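Local coordinates for protein glycine oxidase (Bacillus cereus ATCC 14579, PDB 7CYX) that probably oxidises glycine with oxygen and water to glyoxylate, ammonium and hydrogen peroxide, using bound FAD, in the pathway to thiamine diphosphate, at residues Q36-E41 / L158-A163; G209-K214 / A305-Q310. One frame throughout, in Å; residues are numbered along the deposited sequence.

Contact 1 (Q36-E41 / L158-A163). With FAD (flavin-adenine dinucleotide), chain C.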
ATOM      1  N   GLN A  36     -21.252   5.060  -3.364  1.00 54.69           N
ATOM      2  CA  GLN A  36     -20.514   3.842  -3.715  1.00 52.74           C
ATOM      3  C   GLN A  36     -19.555   3.508  -2.570  1.00 46.77           C
ATOM      4  O   GLN A  36     -20.006   3.100  -1.521  1.00 54.74           O
ATOM      5  CB  GLN A  36     -19.824   4.008  -5.069  1.00 59.54           C
ATOM      6  CG  GLN A  36     -20.813   4.244  -6.201  1.00 68.67           C
ATOM      7  CD  GLN A  36     -20.405   3.533  -7.467  1.00 78.79           C
ATOM      8  OE1 GLN A  36     -19.252   3.597  -7.895  1.00 81.80           O
ATOM      9  NE2 GLN A  36     -21.363   2.847  -8.074  1.00 84.51           N
ATOM     10  N   SER A  37     -18.248   3.671  -2.773  1.00 47.50           N
ATOM     11  CA  SER A  37     -17.262   3.329  -1.754  1.00 50.50           C
ATOM     12  C   SER A  37     -16.286   4.499  -1.575  1.00 48.53           C
ATOM     13  O   SER A  37     -16.304   5.449  -2.362  1.00 56.37           O
ATOM     14  CB  SER A  37     -16.565   2.033  -2.098  1.00 47.49           C
ATOM     15  OG  SER A  37     -15.465   2.270  -2.963  1.00 60.17           O
ATOM     16  N   ILE A  38     -15.459   4.428  -0.530  1.00 46.28           N
ATOM     17  CA  ILE A  38     -14.395   5.406  -0.304  1.00 45.75           C
ATOM     18  C   ILE A  38     -13.431   5.335  -1.493  1.00 48.28           C
ATOM     19  O   ILE A  38     -13.002   4.222  -1.869  1.00 44.57           O
ATOM     20  CB  ILE A  38     -13.641   5.152   1.014  1.00 45.37           C
ATOM     21  CG1 ILE A  38     -14.535   5.318   2.243  1.00 45.31           C
ATOM     22  CG2 ILE A  38     -12.390   6.028   1.102  1.00 46.98           C
ATOM     23  CD1 ILE A  38     -15.159   6.677   2.367  1.00 46.24           C
ATOM     24  N   ALA A  39     -13.085   6.521  -2.025  1.00 45.08           N
ATOM     25  CA  ALA A  39     -12.176   6.688  -3.155  1.00 44.54           C
ATOM     26  C   ALA A  39     -12.705   5.965  -4.398  1.00 45.19           C
ATOM     27  O   ALA A  39     -11.963   5.274  -5.060  1.00 54.53           O
ATOM     28  CB  ALA A  39     -10.814   6.166  -2.820  1.00 42.83           C
ATOM     29  N   SER A  40     -13.979   6.147  -4.715  1.00 43.47           N
ATOM     30  CA  SER A  40     -14.583   5.459  -5.854  1.00 51.63           C
ATOM     31  C   SER A  40     -14.380   6.254  -7.147  1.00 50.67           C
ATOM     32  O   SER A  40     -14.539   5.683  -8.215  1.00 49.57           O
ATOM     33  CB  SER A  40     -16.058   5.192  -5.627  1.00 52.20           C
ATOM     34  OG  SER A  40     -16.257   3.902  -5.071  1.00 61.67           O
ATOM     35  N   GLU A  41     -14.083   7.559  -7.042  1.00 48.87           N
ATOM     36  CA  GLU A  41     -14.196   8.471  -8.189  1.00 45.71           C
ATOM     37  C   GLU A  41     -12.877   9.227  -8.398  1.00 43.76           C
ATOM     38  O   GLU A  41     -11.840   8.586  -8.556  1.00 38.29           O
ATOM     39  CB  GLU A  41     -15.424   9.357  -8.008  1.00 47.42           C
ATOM     40  CG  GLU A  41     -16.730   8.584  -7.970  1.00 48.16           C
ATOM     41  CD  GLU A  41     -17.085   7.888  -9.267  1.00 49.42           C
ATOM     42  OE1 GLU A  41     -16.343   8.071 -10.230  1.00 46.41           O
ATOM     43  OE2 GLU A  41     -18.109   7.175  -9.307  1.00 57.39           O
ATOM     44  N   LEU A 158      -4.044   7.928   0.328  1.00 47.30           N
ATOM     45  CA  LEU A 158      -4.261   9.065   1.182  1.00 43.57           C
ATOM     46  C   LEU A 158      -5.746   9.130   1.548  1.00 49.25           C
ATOM     47  O   LEU A 158      -6.104   9.369   2.702  1.00 45.76           O
ATOM     48  CB  LEU A 158      -3.831  10.328   0.446  1.00 43.05           C
ATOM     49  CG  LEU A 158      -4.272  11.621   1.115  1.00 43.26           C
ATOM     50  CD1 LEU A 158      -3.543  11.784   2.450  1.00 41.96           C
ATOM     51  CD2 LEU A 158      -4.032  12.804   0.194  1.00 39.44           C
ATOM     52  N   THR A 159      -6.599   8.932   0.536  1.00 43.84           N
ATOM     53  CA  THR A 159      -8.019   8.958   0.717  1.00 47.99           C
ATOM     54  C   THR A 159      -8.413   7.918   1.769  1.00 49.35           C
ATOM     55  O   THR A 159      -9.026   8.240   2.756  1.00 48.74           O
ATOM     56  CB  THR A 159      -8.762   8.656  -0.590  1.00 48.01           C
ATOM     57  OG1 THR A 159      -8.453   9.687  -1.525  1.00 44.60           O
ATOM     58  CG2 THR A 159     -10.256   8.557  -0.393  1.00 49.09           C
ATOM     59  N   LYS A 160      -8.052   6.657   1.511  1.00 53.47           N
ATOM     60  CA  LYS A 160      -8.375   5.581   2.397  1.00 48.68           C
ATOM     61  C   LYS A 160      -7.800   5.895   3.787  1.00 46.90           C
ATOM     62  O   LYS A 160      -8.482   5.691   4.773  1.00 44.72           O
ATOM     63  CB  LYS A 160      -7.895   4.257   1.802  1.00 52.48           C
ATOM     64  CG  LYS A 160      -8.725   3.751   0.626  1.00 56.16           C
ATOM     65  CD  LYS A 160      -8.095   2.564  -0.096  1.00 59.74           C
ATOM     66  CE  LYS A 160      -7.976   2.719  -1.599  1.00 64.19           C
ATOM     67  NZ  LYS A 160      -9.111   2.091  -2.321  1.00 68.48           N
ATOM     68  N   ALA A 161      -6.582   6.450   3.861  1.00 43.78           N
ATOM     69  CA  ALA A 161      -5.971   6.734   5.159  1.00 49.99           C
ATOM     70  C   ALA A 161      -6.859   7.685   5.985  1.00 55.41           C
ATOM     71  O   ALA A 161      -7.216   7.367   7.136  1.00 56.72           O
ATOM     72  CB  ALA A 161      -4.585   7.286   4.981  1.00 52.54           C
ATOM     73  N   PHE A 162      -7.212   8.837   5.397  1.00 50.61           N
ATOM     74  CA  PHE A 162      -8.093   9.812   6.020  1.00 50.60           C
ATOM     75  C   PHE A 162      -9.337   9.113   6.578  1.00 51.97           C
ATOM     76  O   PHE A 162      -9.707   9.331   7.732  1.00 48.33           O
ATOM     77  CB  PHE A 162      -8.550  10.880   5.023  1.00 50.40           C
ATOM     78  CG  PHE A 162      -7.634  12.059   4.842  1.00 46.42           C
ATOM     79  CD1 PHE A 162      -7.128  12.750   5.928  1.00 50.65           C
ATOM     80  CD2 PHE A 162      -7.311  12.515   3.576  1.00 49.85           C
ATOM     81  CE1 PHE A 162      -6.301  13.853   5.760  1.00 49.09           C
ATOM     82  CE2 PHE A 162      -6.482  13.614   3.404  1.00 50.88           C
ATOM     83  CZ  PHE A 162      -5.965  14.277   4.495  1.00 47.66           C
ATOM     84  N   ALA A 163      -9.978   8.275   5.755  1.00 49.89           N
ATOM     85  CA  ALA A 163     -11.301   7.713   6.099  1.00 46.56           C
ATOM     86  C   ALA A 163     -11.205   6.727   7.278  1.00 45.52           C
ATOM     87  O   ALA A 163     -12.014   6.770   8.200  1.00 46.89           O
ATOM     88  CB  ALA A 163     -11.928   7.081   4.887  1.00 44.70           C
TER
HETATM   89  PA  FAD C 401     -14.413  12.593  -5.561  1.00 38.69           P
HETATM   90  O1A FAD C 401     -13.194  11.813  -5.264  1.00 37.72           O
HETATM   91  O2A FAD C 401     -15.066  12.354  -6.893  1.00 42.97           O
HETATM   92  O5B FAD C 401     -15.392  12.370  -4.349  1.00 38.33           O
HETATM   93  C5B FAD C 401     -16.743  12.663  -4.487  1.00 42.63           C
HETATM   94  C4B FAD C 401     -17.445  11.504  -3.833  1.00 42.95           C
HETATM   95  O4B FAD C 401     -18.756  11.920  -3.500  1.00 45.62           O
HETATM   96  C3B FAD C 401     -17.590  10.318  -4.761  1.00 46.89           C
HETATM   97  O3B FAD C 401     -16.976   9.186  -4.105  1.00 45.60           O
HETATM   98  C2B FAD C 401     -19.091  10.105  -4.937  1.00 45.88           C
HETATM   99  O2B FAD C 401     -19.443   8.720  -4.808  1.00 47.47           O
HETATM  100  C1B FAD C 401     -19.652  10.832  -3.752  1.00 46.85           C
HETATM  101  N9A FAD C 401     -21.000  11.370  -3.912  1.00 50.27           N
HETATM  102  C8A FAD C 401     -21.390  12.238  -4.867  1.00 53.45           C
HETATM  103  N7A FAD C 401     -22.692  12.545  -4.713  1.00 54.37           N
HETATM  104  C5A FAD C 401     -23.124  11.903  -3.616  1.00 47.91           C
HETATM  105  C6A FAD C 401     -24.401  11.820  -2.911  1.00 46.60           C
HETATM  106  N6A FAD C 401     -25.443  12.519  -3.410  1.00 43.45           N
HETATM  107  N1A FAD C 401     -24.483  11.008  -1.824  1.00 43.45           N
HETATM  108  C2A FAD C 401     -23.416  10.316  -1.404  1.00 46.03           C
HETATM  109  N3A FAD C 401     -22.206  10.345  -2.008  1.00 44.72           N
HETATM  110  C4A FAD C 401     -22.011  11.123  -3.091  1.00 47.78           C
HETATM  111  N1  FAD C 401      -5.206  16.324  -8.144  1.00 47.62           N
HETATM  112  C2  FAD C 401      -3.970  16.677  -7.666  1.00 50.23           C
HETATM  113  O2  FAD C 401      -3.974  17.389  -6.633  1.00 50.48           O
HETATM  114  N3  FAD C 401      -2.816  16.283  -8.258  1.00 44.83           N
HETATM  115  C4  FAD C 401      -2.847  15.472  -9.338  1.00 48.53           C
HETATM  116  O4  FAD C 401      -1.809  15.037  -9.902  1.00 49.30           O
HETATM  117  C4X FAD C 401      -4.163  15.084  -9.907  1.00 44.04           C
HETATM  118  N5  FAD C 401      -4.263  14.322 -11.003  1.00 44.38           N
HETATM  119  C5X FAD C 401      -5.469  13.962 -11.486  1.00 45.99           C
HETATM  120  C6  FAD C 401      -5.533  13.146 -12.602  1.00 45.49           C
HETATM  121  C7  FAD C 401      -6.763  12.776 -13.119  1.00 42.93           C
HETATM  122  C7M FAD C 401      -6.842  11.896 -14.354  1.00 45.57           C
HETATM  123  C8  FAD C 401      -7.996  13.218 -12.477  1.00 39.81           C
HETATM  124  C8M FAD C 401      -9.360  12.808 -13.014  1.00 42.23           C
HETATM  125  C9  FAD C 401      -7.927  14.012 -11.378  1.00 43.06           C
HETATM  126  C9A FAD C 401      -6.722  14.408 -10.844  1.00 42.03           C
HETATM  127  N10 FAD C 401      -6.660  15.204  -9.692  1.00 44.20           N
HETATM  128  C10 FAD C 401      -5.375  15.565  -9.227  1.00 45.03           C
HETATM  129  C1' FAD C 401      -7.841  15.783  -9.038  1.00 43.11           C
HETATM  130  C2' FAD C 401      -8.452  15.071  -7.873  1.00 44.31           C
HETATM  131  O2' FAD C 401      -8.789  13.741  -8.301  1.00 44.03           O
HETATM  132  C3' FAD C 401      -9.704  15.835  -7.481  1.00 45.36           C
HETATM  133  O3' FAD C 401      -9.518  17.280  -7.546  1.00 41.84           O
HETATM  134  C4' FAD C 401     -10.168  15.278  -6.130  1.00 44.83           C
HETATM  135  O4' FAD C 401     -10.194  13.841  -6.168  1.00 44.84           O
HETATM  136  C5' FAD C 401     -11.568  15.699  -5.776  1.00 43.18           C
HETATM  137  O5' FAD C 401     -11.956  14.939  -4.646  1.00 45.66           O
HETATM  138  P   FAD C 401     -13.480  14.946  -4.183  1.00 43.19           P
HETATM  139  O1P FAD C 401     -14.038  16.321  -4.246  1.00 46.21           O
HETATM  140  O2P FAD C 401     -13.556  14.131  -2.920  1.00 44.16           O
HETATM  141  O3P FAD C 401     -14.114  14.187  -5.471  1.00 43.56           O

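Contact 2 (G209-K214 / A305-Q310). With FAD (flavin-adenine dinucleotide), chain C.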
ATOM      1  N   GLY A 209     -17.835  15.887  -5.005  1.00 37.42           N
ATOM      2  CA  GLY A 209     -17.053  16.151  -6.210  1.00 40.39           C
ATOM      3  C   GLY A 209     -17.909  16.641  -7.365  1.00 41.47           C
ATOM      4  O   GLY A 209     -18.714  17.547  -7.190  1.00 38.47           O
ATOM      5  N   SER A 210     -17.768  15.960  -8.514  1.00 42.00           N
ATOM      6  CA  SER A 210     -18.456  16.257  -9.786  1.00 45.06           C
ATOM      7  C   SER A 210     -19.990  16.241  -9.686  1.00 46.00           C
ATOM      8  O   SER A 210     -20.645  16.682 -10.616  1.00 54.51           O
ATOM      9  CB  SER A 210     -18.012  15.289 -10.851  1.00 49.03           C
ATOM     10  OG  SER A 210     -16.676  15.543 -11.260  1.00 53.38           O
ATOM     11  N   TRP A 211     -20.565  15.740  -8.587  1.00 46.95           N
ATOM     12  CA  TRP A 211     -22.030  15.507  -8.444  1.00 45.58           C
ATOM     13  C   TRP A 211     -22.675  16.491  -7.457  1.00 46.44           C
ATOM     14  O   TRP A 211     -23.853  16.339  -7.093  1.00 44.15           O
ATOM     15  CB  TRP A 211     -22.270  14.063  -7.969  1.00 51.12           C
ATOM     16  CG  TRP A 211     -21.866  13.001  -8.947  1.00 51.67           C
ATOM     17  CD1 TRP A 211     -22.681  12.383  -9.845  1.00 52.60           C
ATOM     18  CD2 TRP A 211     -20.557  12.427  -9.136  1.00 54.84           C
ATOM     19  NE1 TRP A 211     -21.976  11.480 -10.592  1.00 56.18           N
ATOM     20  CE2 TRP A 211     -20.672  11.468 -10.171  1.00 58.77           C
ATOM     21  CE3 TRP A 211     -19.302  12.618  -8.543  1.00 53.65           C
ATOM     22  CZ2 TRP A 211     -19.581  10.722 -10.628  1.00 54.90           C
ATOM     23  CZ3 TRP A 211     -18.227  11.877  -8.990  1.00 52.12           C
ATOM     24  CH2 TRP A 211     -18.367  10.943 -10.019  1.00 58.08           C
ATOM     25  N   SER A 212     -21.908  17.480  -6.985  1.00 46.91           N
ATOM     26  CA  SER A 212     -22.372  18.364  -5.905  1.00 49.84           C
ATOM     27  C   SER A 212     -23.484  19.324  -6.362  1.00 47.55           C
ATOM     28  O   SER A 212     -24.148  19.880  -5.512  1.00 52.47           O
ATOM     29  CB  SER A 212     -21.224  19.157  -5.301  1.00 48.00           C
ATOM     30  OG  SER A 212     -20.284  18.298  -4.673  1.00 49.27           O
ATOM     31  N   THR A 213     -23.667  19.536  -7.670  1.00 46.78           N
ATOM     32  CA  THR A 213     -24.491  20.647  -8.175  1.00 54.35           C
ATOM     33  C   THR A 213     -25.865  20.731  -7.481  1.00 53.75           C
ATOM     34  O   THR A 213     -26.212  21.793  -6.983  1.00 54.16           O
ATOM     35  CB  THR A 213     -24.621  20.602  -9.700  1.00 53.38           C
ATOM     36  OG1 THR A 213     -23.323  20.887 -10.226  1.00 51.49           O
ATOM     37  CG2 THR A 213     -25.612  21.615 -10.235  1.00 53.50           C
ATOM     38  N   LYS A 214     -26.661  19.658  -7.489  1.00 55.81           N
ATOM     39  CA  LYS A 214     -28.033  19.703  -6.911  1.00 63.20           C
ATOM     40  C   LYS A 214     -28.013  20.235  -5.471  1.00 56.28           C
ATOM     41  O   LYS A 214     -28.794  21.081  -5.146  1.00 60.34           O
ATOM     42  CB  LYS A 214     -28.726  18.335  -6.923  1.00 73.72           C
ATOM     43  CG  LYS A 214     -29.936  18.226  -7.846  1.00 84.83           C
ATOM     44  CD  LYS A 214     -30.053  16.903  -8.603  1.00 89.72           C
ATOM     45  CE  LYS A 214     -30.573  17.077 -10.021  1.00 89.60           C
ATOM     46  NZ  LYS A 214     -30.464  15.829 -10.816  1.00 82.56           N
ATOM     47  N   ALA A 305     -10.396   5.878 -16.317  1.00 43.08           N
ATOM     48  CA  ALA A 305     -10.942   7.228 -16.519  1.00 43.70           C
ATOM     49  C   ALA A 305     -11.451   7.761 -15.184  1.00 46.29           C
ATOM     50  O   ALA A 305     -12.111   7.026 -14.486  1.00 53.30           O
ATOM     51  CB  ALA A 305     -12.053   7.164 -17.524  1.00 42.41           C
ATOM     52  N   GLY A 306     -11.130   9.012 -14.884  1.00 45.85           N
ATOM     53  CA  GLY A 306     -11.543   9.723 -13.670  1.00 42.23           C
ATOM     54  C   GLY A 306     -12.194  11.054 -13.994  1.00 42.62           C
ATOM     55  O   GLY A 306     -11.944  11.628 -15.051  1.00 50.60           O
ATOM     56  N   LEU A 307     -13.034  11.541 -13.076  1.00 43.43           N
ATOM     57  CA  LEU A 307     -13.916  12.696 -13.315  1.00 44.24           C
ATOM     58  C   LEU A 307     -13.509  13.860 -12.402  1.00 48.67           C
ATOM     59  O   LEU A 307     -13.980  13.953 -11.254  1.00 48.13           O
ATOM     60  CB  LEU A 307     -15.372  12.280 -13.064  1.00 40.65           C
ATOM     61  CG  LEU A 307     -15.835  11.063 -13.868  1.00 41.78           C
ATOM     62  CD1 LEU A 307     -17.323  10.814 -13.664  1.00 41.34           C
ATOM     63  CD2 LEU A 307     -15.527  11.224 -15.349  1.00 38.56           C
ATOM     64  N   ARG A 308     -12.644  14.743 -12.930  1.00 45.13           N
ATOM     65  CA  ARG A 308     -12.224  15.928 -12.226  1.00 40.21           C
ATOM     66  C   ARG A 308     -13.425  16.826 -11.973  1.00 39.97           C
ATOM     67  O   ARG A 308     -14.117  17.240 -12.911  1.00 37.18           O
ATOM     68  CB  ARG A 308     -11.230  16.763 -13.032  1.00 40.75           C
ATOM     69  CG  ARG A 308     -10.014  16.014 -13.552  1.00 41.85           C
ATOM     70  CD  ARG A 308      -9.272  16.916 -14.511  1.00 44.80           C
ATOM     71  NE  ARG A 308      -8.141  16.285 -15.144  1.00 44.05           N
ATOM     72  CZ  ARG A 308      -8.202  15.665 -16.303  1.00 44.66           C
ATOM     73  NH1 ARG A 308      -9.386  15.337 -16.795  1.00 46.49           N
ATOM     74  NH2 ARG A 308      -7.085  15.415 -16.972  1.00 41.70           N
ATOM     75  N   PRO A 309     -13.647  17.233 -10.707  1.00 41.64           N
ATOM     76  CA  PRO A 309     -14.757  18.125 -10.371  1.00 43.65           C
ATOM     77  C   PRO A 309     -14.442  19.612 -10.613  1.00 45.12           C
ATOM     78  O   PRO A 309     -14.011  20.307  -9.705  1.00 53.82           O
ATOM     79  CB  PRO A 309     -14.959  17.843  -8.880  1.00 41.14           C
ATOM     80  CG  PRO A 309     -13.578  17.540  -8.382  1.00 43.14           C
ATOM     81  CD  PRO A 309     -12.853  16.851  -9.530  1.00 39.49           C
ATOM     82  N   GLN A 310     -14.704  20.088 -11.833  1.00 50.68           N
ATOM     83  CA  GLN A 310     -14.611  21.501 -12.154  1.00 47.89           C
ATOM     84  C   GLN A 310     -15.676  22.271 -11.360  1.00 48.08           C
ATOM     85  O   GLN A 310     -16.758  21.770 -11.063  1.00 52.62           O
ATOM     86  CB  GLN A 310     -14.742  21.745 -13.655  1.00 50.21           C
ATOM     87  CG  GLN A 310     -14.597  23.212 -14.076  1.00 53.44           C
ATOM     88  CD  GLN A 310     -13.407  23.916 -13.462  1.00 54.24           C
ATOM     89  OE1 GLN A 310     -13.370  24.205 -12.269  1.00 53.72           O
ATOM     90  NE2 GLN A 310     -12.423  24.209 -14.291  1.00 54.35           N
TER
HETATM   91  PA  FAD C 401     -14.413  12.593  -5.561  1.00 38.69           P
HETATM   92  O1A FAD C 401     -13.194  11.813  -5.264  1.00 37.72           O
HETATM   93  O2A FAD C 401     -15.066  12.354  -6.893  1.00 42.97           O
HETATM   94  O5B FAD C 401     -15.392  12.370  -4.349  1.00 38.33           O
HETATM   95  C5B FAD C 401     -16.743  12.663  -4.487  1.00 42.63           C
HETATM   96  C4B FAD C 401     -17.445  11.504  -3.833  1.00 42.95           C
HETATM   97  O4B FAD C 401     -18.756  11.920  -3.500  1.00 45.62           O
HETATM   98  C3B FAD C 401     -17.590  10.318  -4.761  1.00 46.89           C
HETATM   99  O3B FAD C 401     -16.976   9.186  -4.105  1.00 45.60           O
HETATM  100  C2B FAD C 401     -19.091  10.105  -4.937  1.00 45.88           C
HETATM  101  O2B FAD C 401     -19.443   8.720  -4.808  1.00 47.47           O
HETATM  102  C1B FAD C 401     -19.652  10.832  -3.752  1.00 46.85           C
HETATM  103  N9A FAD C 401     -21.000  11.370  -3.912  1.00 50.27           N
HETATM  104  C8A FAD C 401     -21.390  12.238  -4.867  1.00 53.45           C
HETATM  105  N7A FAD C 401     -22.692  12.545  -4.713  1.00 54.37           N
HETATM  106  C5A FAD C 401     -23.124  11.903  -3.616  1.00 47.91           C
HETATM  107  C6A FAD C 401     -24.401  11.820  -2.911  1.00 46.60           C
HETATM  108  N6A FAD C 401     -25.443  12.519  -3.410  1.00 43.45           N
HETATM  109  N1A FAD C 401     -24.483  11.008  -1.824  1.00 43.45           N
HETATM  110  C2A FAD C 401     -23.416  10.316  -1.404  1.00 46.03           C
HETATM  111  N3A FAD C 401     -22.206  10.345  -2.008  1.00 44.72           N
HETATM  112  C4A FAD C 401     -22.011  11.123  -3.091  1.00 47.78           C
HETATM  113  N1  FAD C 401      -5.206  16.324  -8.144  1.00 47.62           N
HETATM  114  C2  FAD C 401      -3.970  16.677  -7.666  1.00 50.23           C
HETATM  115  O2  FAD C 401      -3.974  17.389  -6.633  1.00 50.48           O
HETATM  116  N3  FAD C 401      -2.816  16.283  -8.258  1.00 44.83           N
HETATM  117  C4  FAD C 401      -2.847  15.472  -9.338  1.00 48.53           C
HETATM  118  O4  FAD C 401      -1.809  15.037  -9.902  1.00 49.30           O
HETATM  119  C4X FAD C 401      -4.163  15.084  -9.907  1.00 44.04           C
HETATM  120  N5  FAD C 401      -4.263  14.322 -11.003  1.00 44.38           N
HETATM  121  C5X FAD C 401      -5.469  13.962 -11.486  1.00 45.99           C
HETATM  122  C6  FAD C 401      -5.533  13.146 -12.602  1.00 45.49           C
HETATM  123  C7  FAD C 401      -6.763  12.776 -13.119  1.00 42.93           C
HETATM  124  C7M FAD C 401      -6.842  11.896 -14.354  1.00 45.57           C
HETATM  125  C8  FAD C 401      -7.996  13.218 -12.477  1.00 39.81           C
HETATM  126  C8M FAD C 401      -9.360  12.808 -13.014  1.00 42.23           C
HETATM  127  C9  FAD C 401      -7.927  14.012 -11.378  1.00 43.06           C
HETATM  128  C9A FAD C 401      -6.722  14.408 -10.844  1.00 42.03           C
HETATM  129  N10 FAD C 401      -6.660  15.204  -9.692  1.00 44.20           N
HETATM  130  C10 FAD C 401      -5.375  15.565  -9.227  1.00 45.03           C
HETATM  131  C1' FAD C 401      -7.841  15.783  -9.038  1.00 43.11           C
HETATM  132  C2' FAD C 401      -8.452  15.071  -7.873  1.00 44.31           C
HETATM  133  O2' FAD C 401      -8.789  13.741  -8.301  1.00 44.03           O
HETATM  134  C3' FAD C 401      -9.704  15.835  -7.481  1.00 45.36           C
HETATM  135  O3' FAD C 401      -9.518  17.280  -7.546  1.00 41.84           O
HETATM  136  C4' FAD C 401     -10.168  15.278  -6.130  1.00 44.83           C
HETATM  137  O4' FAD C 401     -10.194  13.841  -6.168  1.00 44.84           O
HETATM  138  C5' FAD C 401     -11.568  15.699  -5.776  1.00 43.18           C
HETATM  139  O5' FAD C 401     -11.956  14.939  -4.646  1.00 45.66           O
HETATM  140  P   FAD C 401     -13.480  14.946  -4.183  1.00 43.19           P
HETATM  141  O1P FAD C 401     -14.038  16.321  -4.246  1.00 46.21           O
HETATM  142  O2P FAD C 401     -13.556  14.131  -2.920  1.00 44.16           O
HETATM  143  O3P FAD C 401     -14.114  14.187  -5.471  1.00 43.56           O
HETATM  144  O   HOH W   1     -15.509  14.041  -8.981  1.00 36.03           O

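Contact 1 (Q36-E41 / L158-A163)
In the FAD-binding domain of the DAO family, the loop that follows strand 30-33 of the six-stranded mixed sheet rests through Ile-38 and Ala-39 on one side of helix 155-168, which presents Thr-159, Lys-160 and Ala-163. The contact is mainly apolar, largely methyl against methyl. CG2 of Thr-159 lies between two partners, 3.5 Å from CB of Ala-39 and 3.6 Å from CG2 of Ile-38. It points there because it stands anti to its own backbone N, while OG1 (chi1 -63°) lies beside that N and turns back along the helix to bond the carbonyl of Ala-155. The hydroxyl is thus satisfied within the helix, and the threonine offers the loop a bare methyl. Ile-38 and Thr-159 pass each other in opposite directions; the isoleucine CG2 also reaches CB of Ala-163, one helical turn on, at 4.0 Å, and CG1 and CD1 border the same methyl. The aliphatic part of Lys-160 flanks this patch, its CG 4.3 Å from CG2 of Ile-38. Such a loop after the second strand is part of the Rossmann-type dinucleotide fold. Its backbone is tied in as well: Ala-39, in a left-handed conformation (phi 60°, psi 47°), bonds through its main chain to Gly-12 of the probable GxGxxG turn, and the side chain of Thr-159 packs on Val-14 of the helix that follows. On the loop itself the hydroxyls of Ser-37 and Ser-40 share a hydrogen bond of 2.8 Å between their OG atoms. Past Ser-40 the loop reaches the cofactor: CB of Glu-41 lies 3.2 Å from O2A of FAD, and CG runs alongside ribose C3B at 3.7 Å. OE1 of Glu-41 forms a salt bridge with Lys-274.

Contact 2 (G209-K214 / A305-Q310)
With CG beside the backbone N and anti to the carbonyl carbon in both residues, Trp-211 (chi1 -65°) and Leu-307 (chi1 -55°) send their side chains together at about a right angle. CD1 of Leu-307 meets the six-membered ring obliquely, 3.8 Å from CZ2 of Trp-211. FAD O2A lies at the edge of the indole, near its plane, and CB of Trp-211 approaches adenine N7A at 3.6 Å. Nearer the pyrophosphate, CB of Pro-309 packs 3.5 Å from C of Gly-209. A water joins the segments to the cofactor: it accepts from N of Ser-210 and donates to O of Leu-307 and O2A of FAD, the last at 2.7 Å. Pro-309 is the centre of an inverse gamma turn in strand 299-311, an outermost strand, within this chain, of the eight-stranded mixed sheet; the strand here runs beside the cofactor from the flavin toward the pyrophosphate. Gly-209, with a positive phi (35°), brings its N to 3.4 Å from C5B of FAD. The extended Arg-308 lays CG 3.3 Å from methyl C8M of FAD and turns one guanidinium face to ring atom C8; NH1 and NH2 are held by the carbonyls of Val-228 and Thr-266.

How the contacts relate
Contact 1 comes first along the chain and closes before contact 2 opens; their centres are 15 Å apart, and each lies about 12 Å from the centre of the chain. Contact 1 joins the loop after strand 30-33 of the six-stranded sheet to helix 155-168. Contact 2 joins the loop after strand 203-206 of that same sheet to strand 299-311 of the eight-stranded one, bridging the two sheets. They meet where CD of Glu-41 packs 3.4 Å from CH2 of Trp-211, and both residues border O2A of FAD. Pieces distant in sequence therefore line the cofactor, contact 2 from adenine to flavin.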